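Local coordinates for protein D-alanine--D-alanine ligase (Acinetobacter baumannii ACICU, PDB 5D8D) that joins two D-alanine molecules into D-alanyl-D-alanine at the cost of ATP, a step in building the peptidoglycan cell wall, at residues 3-17 and 35-48. Numbering follows the deposited sequence.
Sequences NATKFGKVAVLLGGK and LLRSGVQAEAFDPQ
Val10 and Val12 bond through their backbones to Gln41, Glu43 and Phe45, and Leu14 N adds a bond to Phe45 O. Val10 N meets Gln41 O at 3.0 Å, nearly straight at 174°. Val12 N gives to Glu43 O, and Val12 O takes Phe45 N. On one face of this parallel pair, Val12 CG2 lies 3.7 Å from Leu35 CD1. Val10 CG1 packs 3.6 Å from Val40 CG2, the two valines crossing at about a right angle. On the other face Leu13 and Phe45 lie side by side and point the same way, with Leu13 CD1 3.6 Å from Phe45 CB. Lys9 and Glu43 form a long salt bridge there, and Glu43 OE1 has a hydrogen bond with Tyr58 OH.

Strand 9-13, helix 21-37 and strand 41-45 make a beta-alpha-beta unit of the Rossmann-like N-terminal domain. Strand 9-13 is the middle strand of a three-stranded parallel sheet, with strand 60-63 on its other side.

Past the strands, Asp46 OD1 takes Gly16 N at 3.0 Å on its syn side but 31° out of the carboxylate plane. Gln48 N reaches the same oxygen from the opposite face of the carboxylate, closing an Asx turn. The CG of Asp46 is anti to its N (chi1 -170°), which brings the carboxylate to Gly15 and Gly16; OD2 forms a salt bridge with Arg21 NH1.

At the other end, Asn3 ND2 bonds Ser38 O at 2.8 Å, in the Ser38 carbonyl plane and the Asn3 amide plane. A Schellman motif with Gly39 at C-prime ends helix 21-37. Helix 292-301 touches Phe7, Leu35 and Ser38.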
ATOM      1  N   ASN A   3       9.413 -33.372   4.862  1.00 66.00           N
ATOM      2  CA  ASN A   3       9.496 -31.927   4.727  1.00 61.14           C
ATOM      3  C   ASN A   3      10.507 -31.453   3.639  1.00 64.60           C
ATOM      4  O   ASN A   3      10.263 -30.444   2.992  1.00 62.80           O
ATOM      5  CB  ASN A   3       9.741 -31.242   6.095  1.00 63.68           C
ATOM      6  CG  ASN A   3       8.483 -31.232   7.031  1.00 67.50           C
ATOM      7  OD1 ASN A   3       7.321 -31.267   6.582  1.00 69.75           O
ATOM      8  ND2 ASN A   3       8.733 -31.144   8.341  1.00 57.37           N
ATOM      9  N   ALA A   4      11.607 -32.161   3.400  1.00 66.56           N
ATOM     10  CA  ALA A   4      12.527 -31.740   2.315  1.00 69.88           C
ATOM     11  C   ALA A   4      11.823 -31.747   0.957  1.00 70.87           C
ATOM     12  O   ALA A   4      12.049 -30.858   0.123  1.00 63.63           O
ATOM     13  CB  ALA A   4      13.788 -32.597   2.268  1.00 71.26           C
ATOM     14  N   THR A   5      10.961 -32.746   0.754  1.00 73.19           N
ATOM     15  CA  THR A   5      10.199 -32.869  -0.489  1.00 70.38           C
ATOM     16  C   THR A   5       9.150 -31.776  -0.550  1.00 62.00           C
ATOM     17  O   THR A   5       9.205 -30.932  -1.425  1.00 67.00           O
ATOM     18  CB  THR A   5       9.568 -34.273  -0.610  1.00 75.26           C
ATOM     19  OG1 THR A   5      10.594 -35.191  -1.012  1.00 83.05           O
ATOM     20  CG2 THR A   5       8.413 -34.320  -1.626  1.00 76.94           C
ATOM     21  N   LYS A   6       8.247 -31.798   0.428  1.00 56.29           N
ATOM     22  CA  LYS A   6       7.060 -30.934   0.550  1.00 51.58           C
ATOM     23  C   LYS A   6       7.305 -29.458   0.280  1.00 50.60           C
ATOM     24  O   LYS A   6       6.486 -28.836  -0.364  1.00 50.29           O
ATOM     25  CB  LYS A   6       6.485 -31.099   1.967  1.00 54.71           C
ATOM     26  CG  LYS A   6       5.204 -30.348   2.302  1.00 56.94           C
ATOM     27  CD  LYS A   6       4.369 -31.150   3.306  1.00 56.97           C
ATOM     28  CE  LYS A   6       3.207 -30.376   3.932  1.00 59.93           C
ATOM     29  NZ  LYS A   6       3.551 -29.793   5.273  1.00 63.17           N
ATOM     30  N   PHE A   7       8.419 -28.918   0.778  1.00 45.32           N
ATOM     31  CA  PHE A   7       8.789 -27.488   0.633  1.00 42.90           C
ATOM     32  C   PHE A   7       9.927 -27.177  -0.341  1.00 42.53           C
ATOM     33  O   PHE A   7      10.109 -25.990  -0.697  1.00 40.99           O
ATOM     34  CB  PHE A   7       9.155 -26.867   1.991  1.00 39.40           C
ATOM     35  CG  PHE A   7       8.050 -26.940   3.009  1.00 41.96           C
ATOM     36  CD1 PHE A   7       6.941 -26.109   2.917  1.00 42.56           C
ATOM     37  CD2 PHE A   7       8.118 -27.825   4.077  1.00 41.59           C
ATOM     38  CE1 PHE A   7       5.926 -26.172   3.873  1.00 40.25           C
ATOM     39  CE2 PHE A   7       7.115 -27.879   5.030  1.00 39.48           C
ATOM     40  CZ  PHE A   7       6.018 -27.050   4.921  1.00 40.20           C
ATOM     41  N   GLY A   8      10.704 -28.183  -0.760  1.00 38.09           N
ATOM     42  CA  GLY A   8      11.790 -27.908  -1.700  1.00 39.21           C
ATOM     43  C   GLY A   8      12.758 -26.903  -1.069  1.00 41.92           C
ATOM     44  O   GLY A   8      12.973 -26.949   0.142  1.00 38.51           O
ATOM     45  N   LYS A   9      13.331 -25.993  -1.868  1.00 42.60           N
ATOM     46  CA  LYS A   9      14.397 -25.112  -1.356  1.00 46.04           C
ATOM     47  C   LYS A   9      13.744 -23.884  -0.788  1.00 45.17           C
ATOM     48  O   LYS A   9      13.037 -23.221  -1.514  1.00 39.87           O
ATOM     49  CB  LYS A   9      15.427 -24.748  -2.414  1.00 46.48           C
ATOM     50  CG  LYS A   9      16.328 -25.901  -2.789  1.00 52.93           C
ATOM     51  CD  LYS A   9      17.485 -25.491  -3.691  1.00 60.63           C
ATOM     52  CE  LYS A   9      18.646 -24.903  -2.901  1.00 63.92           C
ATOM     53  NZ  LYS A   9      19.351 -23.861  -3.704  1.00 72.34           N
ATOM     54  N   VAL A  10      13.942 -23.604   0.516  1.00 45.21           N
ATOM     55  CA  VAL A  10      13.355 -22.421   1.109  1.00 40.05           C
ATOM     56  C   VAL A  10      14.398 -21.419   1.460  1.00 40.16           C
ATOM     57  O   VAL A  10      15.420 -21.773   1.994  1.00 42.84           O
ATOM     58  CB  VAL A  10      12.266 -22.684   2.199  1.00 40.67           C
ATOM     59  CG1 VAL A  10      12.017 -24.151   2.473  1.00 40.74           C
ATOM     60  CG2 VAL A  10      12.437 -21.828   3.437  1.00 40.23           C
ATOM     61  N   ALA A  11      14.116 -20.152   1.122  1.00 40.02           N
ATOM     62  CA  ALA A  11      14.960 -19.031   1.498  1.00 40.16           C
ATOM     63  C   ALA A  11      14.393 -18.336   2.721  1.00 38.78           C
ATOM     64  O   ALA A  11      13.252 -17.901   2.701  1.00 43.56           O
ATOM     65  CB  ALA A  11      15.068 -18.043   0.359  1.00 39.56           C
ATOM     66  N   VAL A  12      15.189 -18.236   3.777  1.00 37.32           N
ATOM     67  CA  VAL A  12      14.818 -17.471   4.950  1.00 39.42           C
ATOM     68  C   VAL A  12      15.439 -16.098   4.788  1.00 40.01           C
ATOM     69  O   VAL A  12      16.670 -15.937   4.876  1.00 37.92           O
ATOM     70  CB  VAL A  12      15.282 -18.143   6.224  1.00 38.20           C
ATOM     71  CG1 VAL A  12      14.988 -17.261   7.428  1.00 38.36           C
ATOM     72  CG2 VAL A  12      14.559 -19.470   6.363  1.00 40.03           C
ATOM     73  N   LEU A  13      14.565 -15.129   4.543  1.00 37.46           N
ATOM     74  CA  LEU A  13      14.959 -13.782   4.194  1.00 40.18           C
ATOM     75  C   LEU A  13      15.175 -13.020   5.495  1.00 38.69           C
ATOM     76  O   LEU A  13      14.237 -12.860   6.259  1.00 42.40           O
ATOM     77  CB  LEU A  13      13.868 -13.124   3.304  1.00 42.59           C
ATOM     78  CG  LEU A  13      13.940 -12.865   1.765  1.00 44.77           C
ATOM     79  CD1 LEU A  13      15.089 -13.501   1.046  1.00 47.81           C
ATOM     80  CD2 LEU A  13      12.645 -13.226   1.066  1.00 41.81           C
ATOM     81  N   LEU A  14      16.399 -12.552   5.738  1.00 40.68           N
ATOM     82  CA  LEU A  14      16.810 -12.031   7.057  1.00 42.07           C
ATOM     83  C   LEU A  14      17.857 -10.913   6.951  1.00 42.23           C
ATOM     84  O   LEU A  14      18.591 -10.824   5.978  1.00 39.56           O
ATOM     85  CB  LEU A  14      17.372 -13.170   7.916  1.00 45.02           C
ATOM     86  CG  LEU A  14      18.868 -13.571   7.794  1.00 49.52           C
ATOM     87  CD1 LEU A  14      19.248 -14.663   8.778  1.00 54.87           C
ATOM     88  CD2 LEU A  14      19.211 -14.058   6.416  1.00 51.77           C
ATOM     89  N   GLY A  15      17.939 -10.073   7.980  1.00 43.03           N
ATOM     90  CA  GLY A  15      18.872  -8.927   8.007  1.00 42.37           C
ATOM     91  C   GLY A  15      18.308  -7.725   7.281  1.00 40.73           C
ATOM     92  O   GLY A  15      17.450  -7.030   7.776  1.00 43.24           O
ATOM     93  N   GLY A  16      18.796  -7.494   6.076  1.00 44.26           N
ATOM     94  CA  GLY A  16      18.254  -6.479   5.209  1.00 41.69           C
ATOM     95  C   GLY A  16      18.883  -5.150   5.495  1.00 44.55           C
ATOM     96  O   GLY A  16      19.930  -5.082   6.118  1.00 45.85           O
ATOM     97  N   LYS A  17      18.199  -4.098   5.053  1.00 49.62           N
ATOM     98  CA  LYS A  17      18.751  -2.741   5.012  1.00 49.22           C
ATOM     99  C   LYS A  17      18.154  -1.770   6.043  1.00 45.28           C
ATOM    100  O   LYS A  17      18.544  -0.616   6.063  1.00 47.49           O
ATOM    101  CB  LYS A  17      18.571  -2.162   3.604  1.00 53.89           C
ATOM    102  CG  LYS A  17      17.121  -1.867   3.180  1.00 57.46           C
ATOM    103  CD  LYS A  17      17.096  -1.395   1.742  1.00 59.83           C
ATOM    104  CE  LYS A  17      15.700  -1.468   1.131  1.00 62.11           C
ATOM    105  NZ  LYS A  17      15.841  -1.214  -0.330  1.00 59.70           N
ATOM    106  N   LEU A  35      13.536 -24.493  11.127  1.00 38.46           N
ATOM    107  CA  LEU A  35      13.161 -25.167   9.890  1.00 38.88           C
ATOM    108  C   LEU A  35      14.097 -26.331   9.666  1.00 38.47           C
ATOM    109  O   LEU A  35      13.626 -27.437   9.446  1.00 38.87           O
ATOM    110  CB  LEU A  35      13.146 -24.198   8.699  1.00 40.72           C
ATOM    111  CG  LEU A  35      12.080 -23.098   8.796  1.00 41.15           C
ATOM    112  CD1 LEU A  35      12.227 -22.095   7.657  1.00 39.23           C
ATOM    113  CD2 LEU A  35      10.651 -23.661   8.888  1.00 42.67           C
ATOM    114  N   LEU A  36      15.408 -26.122   9.833  1.00 40.81           N
ATOM    115  CA  LEU A  36      16.403 -27.223   9.677  1.00 37.73           C
ATOM    116  C   LEU A  36      16.176 -28.399  10.638  1.00 40.90           C
ATOM    117  O   LEU A  36      16.216 -29.568  10.229  1.00 38.61           O
ATOM    118  CB  LEU A  36      17.811 -26.691   9.858  1.00 37.71           C
ATOM    119  CG  LEU A  36      18.315 -25.763   8.752  1.00 36.42           C
ATOM    120  CD1 LEU A  36      19.550 -24.997   9.167  1.00 34.61           C
ATOM    121  CD2 LEU A  36      18.635 -26.576   7.500  1.00 36.80           C
ATOM    122  N   ARG A  37      15.895 -28.124  11.908  1.00 41.37           N
ATOM    123  CA  ARG A  37      15.535 -29.225  12.839  1.00 41.89           C
ATOM    124  C   ARG A  37      14.379 -30.033  12.297  1.00 42.29           C
ATOM    125  O   ARG A  37      14.300 -31.224  12.548  1.00 40.04           O
ATOM    126  CB  ARG A  37      15.066 -28.696  14.179  1.00 41.08           C
ATOM    127  CG  ARG A  37      16.152 -28.358  15.170  1.00 43.05           C
ATOM    128  CD  ARG A  37      15.472 -27.560  16.272  1.00 44.95           C
ATOM    129  NE  ARG A  37      16.411 -26.599  16.792  1.00 50.88           N
ATOM    130  CZ  ARG A  37      16.135 -25.367  17.159  1.00 44.80           C
ATOM    131  NH1 ARG A  37      14.886 -24.886  17.100  1.00 39.88           N
ATOM    132  NH2 ARG A  37      17.140 -24.618  17.638  1.00 55.29           N
ATOM    133  N   SER A  38      13.446 -29.349  11.625  1.00 44.36           N
ATOM    134  CA  SER A  38      12.232 -29.964  11.073  1.00 43.54           C
ATOM    135  C   SER A  38      12.444 -30.648   9.713  1.00 43.43           C
ATOM    136  O   SER A  38      11.485 -31.081   9.074  1.00 46.44           O
ATOM    137  CB  SER A  38      11.114 -28.932  10.969  1.00 39.11           C
ATOM    138  OG  SER A  38      10.975 -28.197  12.158  1.00 39.98           O
ATOM    139  N   GLY A  39      13.686 -30.722   9.254  1.00 48.41           N
ATOM    140  CA  GLY A  39      14.007 -31.364   7.975  1.00 44.38           C
ATOM    141  C   GLY A  39      13.676 -30.576   6.731  1.00 43.96           C
ATOM    142  O   GLY A  39      13.740 -31.150   5.632  1.00 47.31           O
ATOM    143  N   VAL A  40      13.366 -29.278   6.855  1.00 40.65           N
ATOM    144  CA  VAL A  40      13.183 -28.452   5.647  1.00 46.02           C
ATOM    145  C   VAL A  40      14.535 -27.929   5.153  1.00 39.84           C
ATOM    146  O   VAL A  40      15.422 -27.716   5.945  1.00 45.13           O
ATOM    147  CB  VAL A  40      12.084 -27.351   5.715  1.00 48.26           C
ATOM    148  CG1 VAL A  40      11.176 -27.456   6.922  1.00 45.39           C
ATOM    149  CG2 VAL A  40      12.668 -25.971   5.546  1.00 50.18           C
ATOM    150  N   GLN A  41      14.693 -27.798   3.843  1.00 44.76           N
ATOM    151  CA  GLN A  41      15.964 -27.371   3.239  1.00 53.52           C
ATOM    152  C   GLN A  41      15.980 -25.869   3.255  1.00 50.09           C
ATOM    153  O   GLN A  41      15.715 -25.260   2.238  1.00 52.31           O
ATOM    154  CB  GLN A  41      16.113 -27.776   1.756  1.00 55.13           C
ATOM    155  CG  GLN A  41      16.313 -29.235   1.428  1.00 64.52           C
ATOM    156  CD  GLN A  41      16.299 -29.432  -0.084  1.00 74.92           C
ATOM    157  OE1 GLN A  41      17.140 -28.876  -0.801  1.00 76.51           O
ATOM    158  NE2 GLN A  41      15.306 -30.172  -0.581  1.00 77.35           N
ATOM    159  N   ALA A  42      16.308 -25.275   4.388  1.00 49.52           N
ATOM    160  CA  ALA A  42      16.330 -23.815   4.521  1.00 46.97           C
ATOM    161  C   ALA A  42      17.758 -23.256   4.378  1.00 46.08           C
ATOM    162  O   ALA A  42      18.726 -23.923   4.753  1.00 47.17           O
ATOM    163  CB  ALA A  42      15.742 -23.436   5.850  1.00 46.63           C
ATOM    164  N   GLU A  43      17.870 -22.040   3.832  1.00 46.12           N
ATOM    165  CA  GLU A  43      19.148 -21.315   3.725  1.00 45.65           C
ATOM    166  C   GLU A  43      18.898 -19.858   4.028  1.00 43.34           C
ATOM    167  O   GLU A  43      17.942 -19.259   3.558  1.00 44.33           O
ATOM    168  CB  GLU A  43      19.774 -21.452   2.330  1.00 47.65           C
ATOM    169  CG  GLU A  43      19.871 -22.890   1.824  1.00 55.62           C
ATOM    170  CD  GLU A  43      20.493 -23.044   0.418  1.00 63.91           C
ATOM    171  OE1 GLU A  43      20.519 -22.062  -0.357  1.00 63.04           O
ATOM    172  OE2 GLU A  43      20.956 -24.171   0.079  1.00 67.87           O
ATOM    173  N   ALA A  44      19.747 -19.274   4.833  1.00 39.44           N
ATOM    174  CA  ALA A  44      19.741 -17.831   4.975  1.00 42.15           C
ATOM    175  C   ALA A  44      19.925 -17.069   3.619  1.00 42.21           C
ATOM    176  O   ALA A  44      20.705 -17.458   2.751  1.00 40.30           O
ATOM    177  CB  ALA A  44      20.835 -17.438   5.966  1.00 43.06           C
ATOM    178  N   PHE A  45      19.173 -15.986   3.437  1.00 39.75           N
ATOM    179  CA  PHE A  45      19.310 -15.130   2.271  1.00 35.55           C
ATOM    180  C   PHE A  45      19.210 -13.743   2.806  1.00 37.70           C
ATOM    181  O   PHE A  45      18.129 -13.326   3.240  1.00 38.84           O
ATOM    182  CB  PHE A  45      18.161 -15.389   1.296  1.00 38.30           C
ATOM    183  CG  PHE A  45      18.366 -14.803  -0.064  1.00 39.03           C
ATOM    184  CD1 PHE A  45      18.468 -13.438  -0.254  1.00 40.41           C
ATOM    185  CD2 PHE A  45      18.406 -15.618  -1.164  1.00 39.96           C
ATOM    186  CE1 PHE A  45      18.646 -12.903  -1.504  1.00 37.96           C
ATOM    187  CE2 PHE A  45      18.582 -15.089  -2.415  1.00 40.11           C
ATOM    188  CZ  PHE A  45      18.691 -13.732  -2.588  1.00 40.76           C
ATOM    189  N   ASP A  46      20.321 -13.022   2.749  1.00 40.29           N
ATOM    190  CA  ASP A  46      20.379 -11.677   3.246  1.00 42.32           C
ATOM    191  C   ASP A  46      20.400 -10.733   2.074  1.00 45.47           C
ATOM    192  O   ASP A  46      21.460 -10.574   1.452  1.00 47.54           O
ATOM    193  CB  ASP A  46      21.615 -11.455   4.135  1.00 41.24           C
ATOM    194  CG  ASP A  46      21.563 -10.127   4.855  1.00 45.52           C
ATOM    195  OD1 ASP A  46      20.710  -9.260   4.498  1.00 44.31           O
ATOM    196  OD2 ASP A  46      22.353  -9.939   5.793  1.00 46.15           O
ATOM    197  N   PRO A  47      19.255 -10.050   1.792  1.00 44.16           N
ATOM    198  CA  PRO A  47      19.193  -9.232   0.573  1.00 41.95           C
ATOM    199  C   PRO A  47      20.045  -7.987   0.582  1.00 41.59           C
ATOM    200  O   PRO A  47      20.181  -7.351  -0.463  1.00 48.28           O
ATOM    201  CB  PRO A  47      17.712  -8.896   0.438  1.00 42.08           C
ATOM    202  CG  PRO A  47      17.203  -8.952   1.830  1.00 43.17           C
ATOM    203  CD  PRO A  47      17.975 -10.035   2.517  1.00 41.16           C
ATOM    204  N   GLN A  48      20.606  -7.626   1.728  1.00 44.45           N
ATOM    205  CA  GLN A  48      21.664  -6.622   1.763  1.00 51.35           C
ATOM    206  C   GLN A  48      22.935  -7.108   1.035  1.00 49.93           C
ATOM    207  O   GLN A  48      23.582  -6.312   0.393  1.00 56.19           O
ATOM    208  CB  GLN A  48      22.020  -6.217   3.202  1.00 55.17           C
ATOM    209  CG  GLN A  48      22.937  -4.984   3.302  1.00 59.25           C
ATOM    210  CD  GLN A  48      23.544  -4.783   4.695  1.00 67.03           C
ATOM    211  OE1 GLN A  48      24.586  -5.391   5.051  1.00 65.98           O
ATOM    212  NE2 GLN A  48      22.906  -3.909   5.491  1.00 66.60           N
TER